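Local structure of 1-deoxy-D-xylulose 5-phosphate reductoisomerase (Moraxella catarrhalis, 4ZQG) at residues Ala287-Pro291 against Glu292-Ser296. The protein catalyses the NAD(P)H-dependent rearrangement and reduction of 1-deoxy-D-xylulose 5-phosphate to 2-C-methyl-D-erythritol 4-phosphate in the MEP pathway of isoprenoid synthesis. Sequence-based numbering, arbitrary orientation.
Sequences ALAYP and ERIKS
A289 and E292 close a type VI (VIa) beta turn as the chain comes off helix 281-289, with Y290 and the cis proline P291 at its two corners. The cis bond before P291 makes it type VI, and the proline's psi near 0° makes it VIa. One backbone bond crosses the turn, from E292 N to A289 O at 2.9 Å. It is weak, because the N-H is well off line, at 124°. The same turn brings Y290 CA within 3.6 Å of E292 O, a CA-H...O contact.

The cis peptide also folds the proline back on the tyrosine. P291 CB lies 3.8 Å above the plane of the Y290 ring, over the outer part of one face, a CH-pi type of contact. At the far end of the ring Y290 OH is hydrogen-bonded to Q169 OE1, and the ring meets Y161 edge-to-face.

E292 carries its CB beside the turn, 3.4 Å from A289 O. With CG anti to the carbonyl carbon and the chain extended beyond it, the carboxylate is led off the turn, where OE1 forms a salt bridge to R32 and OE2 bonds S179 of the second subunit. R293 NH1 forms a salt bridge to D268 of that subunit, and NH2 a hydrogen bond to Q162, so the turn delivers two successive charged residues to the dimer interface.

The apolar part is buried and small. A289 CB, the last side chain of the helix, faces the branched side of I294, and Y33 of strand 33-39 touches both residues. I294 has CG1 between its backbone N and carbonyl carbon (chi1 54°), and the methyl of A289 meets both branches, with CG1 and CG2 each 3.7 Å from A289 CB.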
# COMPACT_ATOMS: atom_id res chain seq x y z
N ALA A 287 4.01 12.58 -8.34
CA ALA A 287 5.32 13.15 -8.29
C ALA A 287 5.31 14.68 -8.43
O ALA A 287 6.10 15.35 -7.76
CB ALA A 287 6.17 12.51 -9.36
N LEU A 288 4.42 15.23 -9.27
CA LEU A 288 4.30 16.67 -9.42
C LEU A 288 3.86 17.36 -8.15
O LEU A 288 4.40 18.41 -7.79
CB LEU A 288 3.29 17.04 -10.48
CG LEU A 288 3.83 17.06 -11.91
CD1 LEU A 288 2.67 17.23 -12.87
CD2 LEU A 288 4.83 18.18 -12.10
N ALA A 289 2.86 16.83 -7.48
CA ALA A 289 2.31 17.56 -6.37
C ALA A 289 3.00 17.24 -5.06
O ALA A 289 2.78 17.94 -4.09
CB ALA A 289 0.85 17.31 -6.27
N TYR A 290 3.84 16.20 -5.02
CA TYR A 290 4.43 15.73 -3.77
C TYR A 290 5.00 16.89 -2.96
O TYR A 290 5.62 17.78 -3.54
CB TYR A 290 5.51 14.71 -4.08
CG TYR A 290 6.12 14.09 -2.87
CD1 TYR A 290 5.74 12.83 -2.44
CD2 TYR A 290 7.11 14.77 -2.13
CE1 TYR A 290 6.30 12.28 -1.30
CE2 TYR A 290 7.68 14.20 -1.01
CZ TYR A 290 7.27 12.96 -0.60
OH TYR A 290 7.81 12.39 0.53
N PRO A 291 4.81 16.92 -1.63
CA PRO A 291 4.14 15.91 -0.83
C PRO A 291 2.60 16.02 -0.78
O PRO A 291 1.93 15.26 -0.07
CB PRO A 291 4.70 16.21 0.55
CG PRO A 291 4.76 17.70 0.56
CD PRO A 291 5.14 18.11 -0.82
N GLU A 292 2.04 16.98 -1.49
CA GLU A 292 0.60 17.05 -1.64
C GLU A 292 0.10 16.08 -2.73
O GLU A 292 0.88 15.36 -3.36
CB GLU A 292 0.20 18.46 -1.98
CG GLU A 292 0.53 19.49 -0.93
CD GLU A 292 -0.12 20.82 -1.28
OE1 GLU A 292 -0.14 21.21 -2.47
OE2 GLU A 292 -0.65 21.48 -0.37
N ARG A 293 -1.22 16.06 -2.91
CA ARG A 293 -1.82 15.29 -3.99
C ARG A 293 -2.88 16.12 -4.68
O ARG A 293 -3.45 17.03 -4.08
CB ARG A 293 -2.45 14.01 -3.46
CG ARG A 293 -1.49 13.10 -2.70
CD ARG A 293 -1.80 11.67 -3.00
NE ARG A 293 -0.95 10.73 -2.29
CZ ARG A 293 -0.59 9.54 -2.75
NH1 ARG A 293 -0.95 9.11 -3.97
NH2 ARG A 293 0.17 8.77 -2.03
N ILE A 294 -3.14 15.76 -5.92
CA ILE A 294 -4.03 16.51 -6.81
C ILE A 294 -4.74 15.54 -7.73
O ILE A 294 -4.23 14.45 -7.98
CB ILE A 294 -3.23 17.48 -7.69
CG1 ILE A 294 -2.13 16.73 -8.44
CG2 ILE A 294 -2.61 18.57 -6.83
CD1 ILE A 294 -1.45 17.50 -9.51
N LYS A 295 -5.91 15.92 -8.22
CA LYS A 295 -6.60 15.12 -9.23
C LYS A 295 -5.70 14.92 -10.45
O LYS A 295 -4.99 15.82 -10.83
CB LYS A 295 -7.89 15.79 -9.64
CG LYS A 295 -8.95 15.67 -8.56
CD LYS A 295 -10.19 16.50 -8.81
CE LYS A 295 -11.44 15.87 -8.23
NZ LYS A 295 -12.66 16.61 -8.70
N SER A 296 -5.71 13.73 -11.04
CA SER A 296 -4.86 13.42 -12.16
C SER A 296 -5.62 13.30 -13.51
O SER A 296 -4.99 13.27 -14.58
CB SER A 296 -4.24 12.08 -11.91
OG SER A 296 -5.29 11.16 -11.79